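PDB 4HKJ: CPXV203 protein from Cowpox virus, which probably binds MHC class I molecules and retains them inside the infected cell, reducing antigen presentation at its surface. Local coordinates for residues E13-K18 and G92-I97; K31-S36 and E49-R54; A70-T75 and K182-T187; N128-T133 and V146-M151. One frame throughout, in Å; residues are numbered along the deposited sequence.

Overall arrangement
From the N terminus, contact 1 is first to open, joining the start of strand 15-25 to the loop at 92-97. Contact 2 opens and closes within that span, its short loop ending at the hairpin turn between strands 45-50 and 53-59. Contact 3 starts inside the span of contact 1 and ends beyond it, so the two cross; it ties strand 71-77 to strand 182-183 near the C-terminal end. Contact 4 falls within the span of contact 3 and packs the two sheets face to face. The C35-C184 disulfide joins contacts 2 and 3, while backbone bonds between strands 15-25 and 141-152 join contacts 1 and 4.

Contact 1 of 4, residues E13-K18 and G92-I97; sequences ETWKLK and GAPENI
The backbones of W15 and G92 approach to 5.1 Å between their CA atoms, where the first residue of strand 15-25 passes G92, within the loop between strands 81-88 and 103-110, just before a type I turn from A93 to N96. The turn is closed by its own bond, N96 N to A93 O at 3.0 Å. Across the contact the meeting is one of packing, carried by the indole of W15. W15 CB lies 3.3 Å from G92 O, and the ring then extends along the chain from G92 to P94. One face takes two CH-pi contacts: A93 CA stands 3.9 Å from the centroid of the five-membered ring of W15, offset toward the rim, and P94 CD sits 3.5 Å from the centroid of the six-membered ring of W15, almost on its normal (8° off). The pyrrolidine crosses the indole at about a right angle, so CD presses on the ring centre while P94 CG reaches CH2 of W15 at 3.9 Å. With CG beside the backbone N (chi1 -76°), the indole is directed at the loop. This is a tryptophan-proline packing at the end of a beta sandwich, closing the loop over the start of strand 15-25. In the plane of the indole, at its edge, lies the carbonyl O of E13. A93 adds its CB 4.0 Å from W15 NE1. F150 of strand 141-152 meets both W15 and P94, while W15 is also backbone hydrogen-bonded to T91, the residue before G92.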
loop_
_atom_site.group_PDB
_atom_site.type_symbol
_atom_site.label_atom_id
_atom_site.label_comp_id
_atom_site.label_asym_id
_atom_site.label_seq_id
_atom_site.Cartn_x
_atom_site.Cartn_y
_atom_site.Cartn_z
ATOM N N GLU D 13 -2.350 26.449 -13.365
ATOM C CA GLU D 13 -3.401 26.205 -14.350
ATOM C C GLU D 13 -3.219 24.881 -15.092
ATOM O O GLU D 13 -4.151 24.383 -15.724
ATOM C CB GLU D 13 -3.484 27.363 -15.350
ATOM C CG GLU D 13 -3.836 28.709 -14.726
ATOM C CD GLU D 13 -4.124 29.779 -15.764
ATOM O OE1 GLU D 13 -4.224 29.436 -16.962
ATOM O OE2 GLU D 13 -4.253 30.962 -15.384
ATOM N N THR D 14 -2.019 24.314 -15.016
ATOM C CA THR D 14 -1.735 23.044 -15.676
ATOM C C THR D 14 -2.147 21.874 -14.791
ATOM O O THR D 14 -1.468 21.561 -13.815
ATOM C CB THR D 14 -0.239 22.902 -16.012
ATOM O OG1 THR D 14 0.201 24.042 -16.762
ATOM C CG2 THR D 14 0.009 21.638 -16.823
ATOM N N TRP D 15 -3.257 21.229 -15.135
ATOM C CA TRP D 15 -3.746 20.087 -14.368
ATOM C C TRP D 15 -3.421 18.763 -15.051
ATOM O O TRP D 15 -3.615 18.612 -16.255
ATOM C CB TRP D 15 -5.251 20.212 -14.125
ATOM C CG TRP D 15 -5.596 21.200 -13.057
ATOM C CD1 TRP D 15 -5.524 22.560 -13.144
ATOM C CD2 TRP D 15 -6.070 20.907 -11.737
ATOM N NE1 TRP D 15 -5.921 23.132 -11.959
ATOM C CE2 TRP D 15 -6.262 22.138 -11.080
ATOM C CE3 TRP D 15 -6.351 19.724 -11.049
ATOM C CZ2 TRP D 15 -6.722 22.219 -9.767
ATOM C CZ3 TRP D 15 -6.807 19.807 -9.745
ATOM C CH2 TRP D 15 -6.989 21.045 -9.118
ATOM N N LYS D 16 -2.922 17.806 -14.275
ATOM C CA LYS D 16 -2.555 16.502 -14.813
ATOM C C LYS D 16 -3.318 15.368 -14.135
ATOM O O LYS D 16 -3.554 15.399 -12.926
ATOM C CB LYS D 16 -1.047 16.271 -14.687
ATOM C CG LYS D 16 -0.206 17.304 -15.412
ATOM C CD LYS D 16 1.250 16.881 -15.497
ATOM C CE LYS D 16 2.059 17.877 -16.313
ATOM N NZ LYS D 16 3.479 17.454 -16.461
ATOM N N LEU D 17 -3.698 14.367 -14.922
ATOM C CA LEU D 17 -4.441 13.225 -14.405
ATOM C C LEU D 17 -3.722 11.910 -14.681
ATOM O O LEU D 17 -3.352 11.618 -15.818
ATOM C CB LEU D 17 -5.845 13.180 -15.010
ATOM C CG LEU D 17 -6.698 11.957 -14.651
ATOM C CD1 LEU D 17 -6.916 11.866 -13.149
ATOM C CD2 LEU D 17 -8.028 11.992 -15.388
ATOM N N LYS D 18 -3.528 11.122 -13.628
ATOM C CA LYS D 18 -2.931 9.800 -13.763
ATOM C C LYS D 18 -3.739 8.765 -12.994
ATOM O O LYS D 18 -3.917 8.880 -11.782
ATOM C CB LYS D 18 -1.489 9.796 -13.263
ATOM C CG LYS D 18 -0.847 8.417 -13.272
ATOM C CD LYS D 18 0.563 8.449 -12.708
ATOM C CE LYS D 18 1.474 9.331 -13.544
ATOM N NZ LYS D 18 2.860 9.351 -13.004
ATOM N N GLY D 92 -6.862 20.605 -17.773
ATOM C CA GLY D 92 -7.382 21.916 -17.430
ATOM C C GLY D 92 -8.013 21.852 -16.052
ATOM O O GLY D 92 -8.156 20.769 -15.486
ATOM N N ALA D 93 -8.385 23.006 -15.508
ATOM C CA ALA D 93 -9.001 23.061 -14.186
ATOM C C ALA D 93 -10.301 22.261 -14.151
ATOM O O ALA D 93 -11.099 22.329 -15.086
ATOM C CB ALA D 93 -9.252 24.505 -13.778
ATOM N N PRO D 94 -10.515 21.497 -13.067
ATOM C CA PRO D 94 -11.713 20.662 -12.909
ATOM C C PRO D 94 -12.995 21.487 -12.838
ATOM O O PRO D 94 -14.087 20.944 -13.014
ATOM C CB PRO D 94 -11.467 19.943 -11.575
ATOM C CG PRO D 94 -10.487 20.803 -10.850
ATOM C CD PRO D 94 -9.610 21.387 -11.911
ATOM N N GLU D 95 -12.857 22.783 -12.584
ATOM C CA GLU D 95 -13.994 23.692 -12.547
ATOM C C GLU D 95 -14.605 23.828 -13.937
ATOM O O GLU D 95 -15.817 23.978 -14.084
ATOM C CB GLU D 95 -13.550 25.069 -12.049
ATOM C CG GLU D 95 -12.732 25.047 -10.767
ATOM C CD GLU D 95 -12.108 26.395 -10.458
ATOM O OE1 GLU D 95 -12.338 27.349 -11.231
ATOM O OE2 GLU D 95 -11.386 26.500 -9.443
ATOM N N ASN D 96 -13.753 23.772 -14.955
ATOM C CA ASN D 96 -14.179 23.984 -16.333
ATOM C C ASN D 96 -14.561 22.691 -17.049
ATOM O O ASN D 96 -14.984 22.714 -18.203
ATOM C CB ASN D 96 -13.086 24.709 -17.118
ATOM C CG ASN D 96 -12.580 25.946 -16.403
ATOM O OD1 ASN D 96 -11.379 26.105 -16.190
ATOM N ND2 ASN D 96 -13.498 26.827 -16.022
ATOM N N ILE D 97 -14.404 21.567 -16.358
ATOM C CA ILE D 97 -14.753 20.268 -16.917
ATOM C C ILE D 97 -16.138 19.832 -16.451
ATOM O O ILE D 97 -16.424 19.850 -15.253
ATOM C CB ILE D 97 -13.722 19.191 -16.520
ATOM C CG1 ILE D 97 -12.342 19.547 -17.072
ATOM C CG2 ILE D 97 -14.155 17.820 -17.017
ATOM C CD1 ILE D 97 -11.270 18.541 -16.727
#

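Contact 2 of 4, residues K31-S36 and E49-R54; sequences KRTDCS and EGNGYR
C35 and S36 run beside E49 and G50 in a mostly backbone contact, where the loop leading into edge strand 36-38 passes the hairpin that joins strands 45-50 and 53-59. One strong bond holds it: S36 N gives its hydrogen to E49 O at 2.8 Å, nearly straight (164°) and in the carbonyl plane. The return bond from E49 N to S36 O is weak, and the antiparallel pairing is loose here. E49 O also receives the CA-H of C35. The hairpin turns through a type I' turn from G50 to Y53, and its outer corner meets the loop: N51 CA points its hydrogen at K31 O, 3.6 Å away. T33 lays CG2 on N51 N at 3.3 Å, the methyl placed between its backbone N and carbonyl carbon while OG1 takes the anti position (chi1 -174°). E49, whose side chain is on the same sheet face as that of S36, bends at chi2 (89°), which curls the carboxylate back and brings OE1 to 3.3 Å from S36 CB; E49 OE2 meets R54 NH2 in a salt bridge of 3.4 Å across the two hairpin arms. S36 OG looks elsewhere, bonding to T187 O. F189 touches the side chains of T33, S36 and E49, and C35 is disulfide-linked to C184. N51 reaches Q74 and H76 of strand 71-77, and the far arm of the hairpin lies next to strand 103-110.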
loop_
_atom_site.group_PDB
_atom_site.type_symbol
_atom_site.label_atom_id
_atom_site.label_comp_id
_atom_site.label_asym_id
_atom_site.label_seq_id
_atom_site.Cartn_x
_atom_site.Cartn_y
_atom_site.Cartn_z
ATOM N N LYS D 31 0.358 -13.248 -20.004
ATOM C CA LYS D 31 1.533 -13.088 -20.854
ATOM C C LYS D 31 1.796 -11.624 -21.194
ATOM O O LYS D 31 0.870 -10.866 -21.482
ATOM C CB LYS D 31 1.377 -13.906 -22.138
ATOM C CG LYS D 31 2.588 -13.862 -23.057
ATOM C CD LYS D 31 2.379 -14.722 -24.291
ATOM C CE LYS D 31 3.586 -14.659 -25.214
ATOM N NZ LYS D 31 3.401 -15.506 -26.423
ATOM N N ARG D 32 3.067 -11.235 -21.155
ATOM C CA ARG D 32 3.475 -9.886 -21.524
ATOM C C ARG D 32 3.327 -9.676 -23.023
ATOM O O ARG D 32 3.731 -10.525 -23.819
ATOM C CB ARG D 32 4.925 -9.639 -21.110
ATOM C CG ARG D 32 5.483 -8.303 -21.571
ATOM C CD ARG D 32 6.906 -8.089 -21.080
ATOM N NE ARG D 32 7.848 -9.044 -21.659
ATOM C CZ ARG D 32 8.302 -10.126 -21.033
ATOM N NH1 ARG D 32 7.901 -10.399 -19.799
ATOM N NH2 ARG D 32 9.158 -10.936 -21.640
ATOM N N THR D 33 2.752 -8.542 -23.409
ATOM C CA THR D 33 2.557 -8.238 -24.823
ATOM C C THR D 33 2.389 -6.743 -25.075
ATOM O O THR D 33 2.297 -5.946 -24.140
ATOM C CB THR D 33 1.331 -8.976 -25.392
ATOM O OG1 THR D 33 1.256 -8.767 -26.808
ATOM C CG2 THR D 33 0.053 -8.469 -24.741
ATOM N N ASP D 34 2.354 -6.374 -26.351
ATOM C CA ASP D 34 2.068 -5.002 -26.747
ATOM C C ASP D 34 0.615 -4.689 -26.427
ATOM O O ASP D 34 -0.207 -5.594 -26.299
ATOM C CB ASP D 34 2.315 -4.812 -28.244
ATOM C CG ASP D 34 3.747 -5.104 -28.641
ATOM O OD1 ASP D 34 4.360 -6.017 -28.045
ATOM O OD2 ASP D 34 4.263 -4.422 -29.551
ATOM N N CYS D 35 0.298 -3.406 -26.301
ATOM C CA CYS D 35 -1.070 -2.999 -26.004
ATOM C C CYS D 35 -1.652 -2.099 -27.088
ATOM O O CYS D 35 -0.935 -1.328 -27.727
ATOM C CB CYS D 35 -1.150 -2.318 -24.635
ATOM S SG CYS D 35 -0.168 -0.811 -24.480
ATOM N N SER D 36 -2.960 -2.211 -27.288
ATOM C CA SER D 36 -3.664 -1.398 -28.268
ATOM C C SER D 36 -4.657 -0.477 -27.571
ATOM O O SER D 36 -5.013 -0.702 -26.417
ATOM C CB SER D 36 -4.389 -2.290 -29.275
ATOM O OG SER D 36 -3.468 -3.072 -30.015
ATOM N N GLU D 49 -6.647 -3.346 -25.492
ATOM C CA GLU D 49 -6.306 -4.764 -25.463
ATOM C C GLU D 49 -4.834 -4.945 -25.111
ATOM O O GLU D 49 -3.972 -4.259 -25.656
ATOM C CB GLU D 49 -6.594 -5.423 -26.815
ATOM C CG GLU D 49 -8.035 -5.309 -27.287
ATOM C CD GLU D 49 -8.293 -4.049 -28.094
ATOM O OE1 GLU D 49 -7.373 -3.211 -28.201
ATOM O OE2 GLU D 49 -9.414 -3.900 -28.623
ATOM N N GLY D 50 -4.549 -5.867 -24.197
ATOM C CA GLY D 50 -3.177 -6.144 -23.814
ATOM C C GLY D 50 -3.027 -6.822 -22.466
ATOM O O GLY D 50 -3.849 -6.637 -21.568
ATOM N N ASN D 51 -1.962 -7.610 -22.336
ATOM C CA ASN D 51 -1.626 -8.312 -21.096
ATOM C C ASN D 51 -2.702 -9.283 -20.612
ATOM O O ASN D 51 -2.914 -9.439 -19.411
ATOM C CB ASN D 51 -1.246 -7.319 -19.991
ATOM C CG ASN D 51 -0.040 -6.474 -20.358
ATOM O OD1 ASN D 51 0.294 -6.324 -21.534
ATOM N ND2 ASN D 51 0.619 -5.915 -19.351
ATOM N N GLY D 52 -3.372 -9.936 -21.557
ATOM C CA GLY D 52 -4.359 -10.949 -21.229
ATOM C C GLY D 52 -5.728 -10.388 -20.901
ATOM O O GLY D 52 -6.669 -11.140 -20.650
ATOM N N TYR D 53 -5.844 -9.065 -20.901
ATOM C CA TYR D 53 -7.112 -8.421 -20.591
ATOM C C TYR D 53 -7.495 -7.401 -21.651
ATOM O O TYR D 53 -6.632 -6.836 -22.325
ATOM C CB TYR D 53 -7.047 -7.721 -19.232
ATOM C CG TYR D 53 -6.475 -8.563 -18.116
ATOM C CD1 TYR D 53 -7.078 -9.753 -17.738
ATOM C CD2 TYR D 53 -5.341 -8.153 -17.425
ATOM C CE1 TYR D 53 -6.559 -10.524 -16.714
ATOM C CE2 TYR D 53 -4.816 -8.914 -16.399
ATOM C CZ TYR D 53 -5.430 -10.098 -16.048
ATOM O OH TYR D 53 -4.910 -10.858 -15.027
ATOM N N ARG D 54 -8.794 -7.175 -21.799
ATOM C CA ARG D 54 -9.277 -6.049 -22.583
ATOM C C ARG D 54 -10.158 -5.168 -21.700
ATOM O O ARG D 54 -11.089 -5.646 -21.053
ATOM C CB ARG D 54 -9.996 -6.505 -23.856
ATOM C CG ARG D 54 -11.282 -7.280 -23.651
ATOM C CD ARG D 54 -11.919 -7.606 -24.994
ATOM N NE ARG D 54 -11.938 -6.438 -25.871
ATOM C CZ ARG D 54 -12.458 -6.425 -27.095
ATOM N NH1 ARG D 54 -13.011 -7.522 -27.597
ATOM N NH2 ARG D 54 -12.425 -5.313 -27.816
#

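Contact 3 of 4, residues A70-T75 and K182-T187; sequences ATTKQT and KTCTNT
The flat carboxamide of Q74 has the sulfur of C184 beside it, nearer to CG than to the amide itself: C184 SG lies 3.8 Å from Q74 CG and 4.1 Å from Q74 CD. OE1 of Q74 is hydrogen-bonded with T48 OG1, while I84 of strand 81-88 and N51 also touch this side chain. The chain of Q74 is extended beyond CG (chi2 -174°), so the amide travels past the sulfur and on to T48. T72 CG2 comes within 4.1 Å of C184 SG, and both residues thus line the bed of the C35-C184 disulfide, with V37 touching T72 and C184. The backbones form an antiparallel pair in which the short strand 182-183 closes the edge of the five-stranded sheet. Q74 and K182 make the hydrogen-bonded pair, Q74 N to K182 O at 3.1 Å and K182 N to Q74 O at 3.0 Å; C184 N continues the pattern to T72 O at 2.9 Å. Between them K73 and T183 form the non-hydrogen-bonded pair, their side chains on the sheet face away from the disulfide. The extended lysine slants across the threonine, K73 CE resting 3.8 Å from T183 OG1. On its other edge strand 71-77 pairs with strand 81-88, where A70 and T71 both oppose S87 in a classic beta bulge.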
loop_
_atom_site.group_PDB
_atom_site.type_symbol
_atom_site.label_atom_id
_atom_site.label_comp_id
_atom_site.label_asym_id
_atom_site.label_seq_id
_atom_site.Cartn_x
_atom_site.Cartn_y
_atom_site.Cartn_z
ATOM N N ALA D 70 -6.453 10.863 -22.028
ATOM C CA ALA D 70 -5.822 11.110 -23.322
ATOM C C ALA D 70 -4.827 10.024 -23.732
ATOM O O ALA D 70 -4.757 9.651 -24.902
ATOM C CB ALA D 70 -5.150 12.477 -23.330
ATOM N N THR D 71 -4.061 9.520 -22.769
ATOM C CA THR D 71 -3.003 8.556 -23.068
ATOM C C THR D 71 -3.154 7.268 -22.255
ATOM O O THR D 71 -3.575 7.298 -21.100
ATOM C CB THR D 71 -1.606 9.171 -22.826
ATOM O OG1 THR D 71 -1.530 10.457 -23.454
ATOM C CG2 THR D 71 -0.509 8.276 -23.386
ATOM N N THR D 72 -2.812 6.139 -22.872
ATOM C CA THR D 72 -2.878 4.841 -22.205
ATOM C C THR D 72 -1.547 4.101 -22.321
ATOM O O THR D 72 -0.964 4.023 -23.402
ATOM C CB THR D 72 -3.994 3.962 -22.799
ATOM O OG1 THR D 72 -5.188 4.738 -22.957
ATOM C CG2 THR D 72 -4.280 2.775 -21.891
ATOM N N LYS D 73 -1.069 3.561 -21.202
ATOM C CA LYS D 73 0.180 2.805 -21.182
ATOM C C LYS D 73 0.012 1.503 -20.408
ATOM O O LYS D 73 -0.788 1.426 -19.475
ATOM C CB LYS D 73 1.305 3.634 -20.561
ATOM C CG LYS D 73 1.617 4.923 -21.303
ATOM C CD LYS D 73 2.697 5.723 -20.595
ATOM C CE LYS D 73 2.976 7.025 -21.323
ATOM N NZ LYS D 73 4.059 7.807 -20.668
ATOM N N GLN D 74 0.766 0.482 -20.802
ATOM C CA GLN D 74 0.717 -0.812 -20.126
ATOM C C GLN D 74 2.102 -1.436 -19.987
ATOM O O GLN D 74 3.005 -1.161 -20.778
ATOM C CB GLN D 74 -0.209 -1.782 -20.867
ATOM C CG GLN D 74 -1.683 -1.419 -20.809
ATOM C CD GLN D 74 -2.565 -2.479 -21.439
ATOM O OE1 GLN D 74 -3.727 -2.228 -21.755
ATOM N NE2 GLN D 74 -2.014 -3.673 -21.624
ATOM N N THR D 75 2.256 -2.279 -18.971
ATOM C CA THR D 75 3.485 -3.036 -18.772
ATOM C C THR D 75 3.167 -4.348 -18.067
ATOM O O THR D 75 2.049 -4.548 -17.593
ATOM C CB THR D 75 4.519 -2.252 -17.949
ATOM O OG1 THR D 75 5.731 -3.009 -17.854
ATOM C CG2 THR D 75 3.990 -1.979 -16.550
ATOM N N LYS D 182 4.917 0.880 -21.810
ATOM C CA LYS D 182 4.851 1.046 -23.257
ATOM C C LYS D 182 3.535 1.696 -23.666
ATOM O O LYS D 182 2.462 1.241 -23.272
ATOM C CB LYS D 182 5.014 -0.300 -23.966
ATOM C CG LYS D 182 6.378 -0.937 -23.778
ATOM C CD LYS D 182 7.482 -0.016 -24.268
ATOM C CE LYS D 182 8.857 -0.576 -23.948
ATOM N NZ LYS D 182 9.942 0.338 -24.400
ATOM N N THR D 183 3.628 2.758 -24.457
ATOM C CA THR D 183 2.446 3.481 -24.909
ATOM C C THR D 183 1.612 2.626 -25.859
ATOM O O THR D 183 2.125 2.097 -26.844
ATOM C CB THR D 183 2.827 4.803 -25.604
ATOM O OG1 THR D 183 3.645 5.587 -24.726
ATOM C CG2 THR D 183 1.582 5.593 -25.972
ATOM N N CYS D 184 0.326 2.490 -25.550
ATOM C CA CYS D 184 -0.581 1.693 -26.368
ATOM C C CYS D 184 -0.849 2.370 -27.709
ATOM O O CYS D 184 -1.007 3.588 -27.780
ATOM C CB CYS D 184 -1.890 1.436 -25.618
ATOM S SG CYS D 184 -1.684 0.485 -24.091
ATOM N N THR D 185 -0.903 1.569 -28.768
ATOM C CA THR D 185 -1.002 2.094 -30.125
ATOM C C THR D 185 -2.378 1.875 -30.751
ATOM O O THR D 185 -3.209 1.143 -30.217
ATOM C CB THR D 185 0.066 1.470 -31.040
ATOM O OG1 THR D 185 -0.153 0.057 -31.140
ATOM C CG2 THR D 185 1.457 1.718 -30.476
ATOM N N ASN D 186 -2.604 2.519 -31.892
ATOM C CA ASN D 186 -3.866 2.411 -32.613
ATOM C C ASN D 186 -3.797 1.319 -33.676
ATOM O O ASN D 186 -3.708 1.608 -34.869
ATOM C CB ASN D 186 -4.214 3.754 -33.263
ATOM C CG ASN D 186 -5.674 3.852 -33.671
ATOM O OD1 ASN D 186 -6.331 2.845 -33.940
ATOM N ND2 ASN D 186 -6.188 5.075 -33.723
ATOM N N THR D 187 -3.834 0.066 -33.237
ATOM C CA THR D 187 -3.793 -1.067 -34.152
ATOM C C THR D 187 -4.560 -2.253 -33.581
ATOM O O THR D 187 -4.764 -2.347 -32.372
ATOM C CB THR D 187 -2.346 -1.502 -34.452
ATOM O OG1 THR D 187 -2.355 -2.590 -35.386
ATOM C CG2 THR D 187 -1.645 -1.943 -33.177
#

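Contact 4 of 4, residues N128-T133 and V146-M151; sequences NYLHIT and VNYSFM
The ring of Y148 stands out from its strand as a bump, and Y129 and L130 receive its far end. Y148 OH touches Y129 CB at 3.4 Å and lies 4.0 Å from L130 CB, making a weak bond to S127 OG beside them. L130 and Y148 point past each other from facing strands, L130 CD2 approaching Y148 CE1 obliquely at 3.5 Å; the leucine reaches there with CG anti to the backbone N (chi1 -157°). I132 CD1 fits between Y148 and V146, 4.2 Å from Y148 CB and from V146 CG1. These are the facing layers of a beta sandwich, strand 131-137 with its leading loop against strand 141-152 of the other sheet. Where they touch, residues 129-132 and 146-150 run nearly antiparallel, 163° apart, but interlock through side chains that alternate inward, L130 and I132 against V146, Y148 and F150. At the end of the row F150 sets its ring edge against Y129: F150 CD2 stands 3.5 Å from Y129 CB. The two aromatic rings meet obliquely, planes at 75° and centroids of Y129 and F150 6.0 Å apart. I19 of strand 15-25 packs on L130 and I132, V125 on I132 and Y148, and Y129 also touches the backbone of another protein chain.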
loop_
_atom_site.group_PDB
_atom_site.type_symbol
_atom_site.label_atom_id
_atom_site.label_comp_id
_atom_site.label_asym_id
_atom_site.label_seq_id
_atom_site.Cartn_x
_atom_site.Cartn_y
_atom_site.Cartn_z
ATOM N N ASN D 128 -14.383 14.996 -5.033
ATOM C CA ASN D 128 -14.924 16.143 -5.755
ATOM C C ASN D 128 -14.348 16.295 -7.159
ATOM O O ASN D 128 -14.942 16.948 -8.015
ATOM C CB ASN D 128 -14.691 17.432 -4.959
ATOM C CG ASN D 128 -15.510 17.486 -3.685
ATOM O OD1 ASN D 128 -14.966 17.611 -2.587
ATOM N ND2 ASN D 128 -16.827 17.395 -3.825
ATOM N N TYR D 129 -13.189 15.685 -7.389
ATOM C CA TYR D 129 -12.502 15.807 -8.669
ATOM C C TYR D 129 -12.784 14.630 -9.602
ATOM O O TYR D 129 -12.859 14.801 -10.820
ATOM C CB TYR D 129 -10.993 15.944 -8.460
ATOM C CG TYR D 129 -10.569 17.213 -7.751
ATOM C CD1 TYR D 129 -11.413 18.313 -7.685
ATOM C CD2 TYR D 129 -9.322 17.310 -7.150
ATOM C CE1 TYR D 129 -11.027 19.472 -7.037
ATOM C CE2 TYR D 129 -8.927 18.465 -6.501
ATOM C CZ TYR D 129 -9.785 19.543 -6.448
ATOM O OH TYR D 129 -9.398 20.696 -5.805
ATOM N N LEU D 130 -12.944 13.440 -9.032
ATOM C CA LEU D 130 -13.058 12.235 -9.844
ATOM C C LEU D 130 -13.856 11.125 -9.161
ATOM O O LEU D 130 -13.856 11.005 -7.936
ATOM C CB LEU D 130 -11.662 11.720 -10.205
ATOM C CG LEU D 130 -11.550 10.831 -11.446
ATOM C CD1 LEU D 130 -11.890 11.627 -12.698
ATOM C CD2 LEU D 130 -10.160 10.226 -11.551
ATOM N N HIS D 131 -14.535 10.320 -9.973
ATOM C CA HIS D 131 -15.245 9.139 -9.494
ATOM C C HIS D 131 -14.785 7.918 -10.286
ATOM O O HIS D 131 -14.951 7.866 -11.504
ATOM C CB HIS D 131 -16.758 9.318 -9.647
ATOM C CG HIS D 131 -17.321 10.454 -8.850
ATOM N ND1 HIS D 131 -17.316 11.756 -9.302
ATOM C CD2 HIS D 131 -17.911 10.480 -7.632
ATOM C CE1 HIS D 131 -17.877 12.536 -8.395
ATOM N NE2 HIS D 131 -18.247 11.787 -7.373
ATOM N N ILE D 132 -14.198 6.943 -9.600
ATOM C CA ILE D 132 -13.703 5.744 -10.271
ATOM C C ILE D 132 -14.438 4.482 -9.826
ATOM O O ILE D 132 -14.332 4.059 -8.674
ATOM C CB ILE D 132 -12.185 5.553 -10.066
ATOM C CG1 ILE D 132 -11.415 6.748 -10.635
ATOM C CG2 ILE D 132 -11.717 4.261 -10.719
ATOM C CD1 ILE D 132 -9.908 6.617 -10.524
ATOM N N THR D 133 -15.183 3.886 -10.752
ATOM C CA THR D 133 -15.884 2.634 -10.489
ATOM C C THR D 133 -15.299 1.520 -11.353
ATOM O O THR D 133 -15.132 1.686 -12.562
ATOM C CB THR D 133 -17.392 2.766 -10.772
ATOM O OG1 THR D 133 -17.914 3.906 -10.079
ATOM C CG2 THR D 133 -18.131 1.521 -10.316
ATOM N N VAL D 146 -6.187 0.251 -7.367
ATOM C CA VAL D 146 -6.305 1.476 -8.155
ATOM C C VAL D 146 -5.656 2.664 -7.455
ATOM O O VAL D 146 -6.014 3.002 -6.328
ATOM C CB VAL D 146 -7.770 1.825 -8.450
ATOM C CG1 VAL D 146 -7.869 3.157 -9.180
ATOM C CG2 VAL D 146 -8.432 0.724 -9.255
ATOM N N ASN D 147 -4.707 3.303 -8.131
ATOM C CA ASN D 147 -4.116 4.527 -7.614
ATOM C C ASN D 147 -4.607 5.730 -8.410
ATOM O O ASN D 147 -4.797 5.647 -9.623
ATOM C CB ASN D 147 -2.591 4.449 -7.623
ATOM C CG ASN D 147 -1.972 5.100 -6.401
ATOM O OD1 ASN D 147 -1.792 4.456 -5.365
ATOM N ND2 ASN D 147 -1.645 6.381 -6.514
ATOM N N TYR D 148 -4.817 6.843 -7.718
ATOM C CA TYR D 148 -5.440 8.014 -8.321
ATOM C C TYR D 148 -4.694 9.298 -7.964
ATOM O O TYR D 148 -4.336 9.522 -6.807
ATOM C CB TYR D 148 -6.914 8.086 -7.906
ATOM C CG TYR D 148 -7.498 9.478 -7.806
ATOM C CD1 TYR D 148 -7.722 10.246 -8.941
ATOM C CD2 TYR D 148 -7.855 10.010 -6.573
ATOM C CE1 TYR D 148 -8.267 11.512 -8.850
ATOM C CE2 TYR D 148 -8.402 11.274 -6.471
ATOM C CZ TYR D 148 -8.604 12.022 -7.612
ATOM O OH TYR D 148 -9.147 13.282 -7.520
ATOM N N SER D 149 -4.455 10.130 -8.973
ATOM C CA SER D 149 -3.739 11.386 -8.787
ATOM C C SER D 149 -4.241 12.450 -9.758
ATOM O O SER D 149 -4.213 12.255 -10.975
ATOM C CB SER D 149 -2.235 11.174 -8.962
ATOM O OG SER D 149 -1.520 12.372 -8.713
ATOM N N PHE D 150 -4.695 13.575 -9.214
ATOM C CA PHE D 150 -5.268 14.643 -10.024
ATOM C C PHE D 150 -5.044 15.999 -9.359
ATOM O O PHE D 150 -5.780 16.381 -8.449
ATOM C CB PHE D 150 -6.766 14.396 -10.229
ATOM C CG PHE D 150 -7.400 15.297 -11.251
ATOM C CD1 PHE D 150 -6.902 15.359 -12.540
ATOM C CD2 PHE D 150 -8.507 16.063 -10.929
ATOM C CE1 PHE D 150 -7.485 16.177 -13.487
ATOM C CE2 PHE D 150 -9.098 16.885 -11.874
ATOM C CZ PHE D 150 -8.584 16.942 -13.155
HETATM N N MSE D 151 -4.027 16.720 -9.819
HETATM C CA MSE D 151 -3.680 18.018 -9.248
HETATM C C MSE D 151 -2.816 18.829 -10.205
HETATM O O MSE D 151 -2.327 18.306 -11.203
HETATM C CB MSE D 151 -2.951 17.836 -7.916
HETATM C CG MSE D 151 -1.736 16.929 -7.998
HETATM SE SE MSE D 151 -0.939 16.574 -6.255
HETATM C CE MSE D 151 0.370 15.231 -6.794
#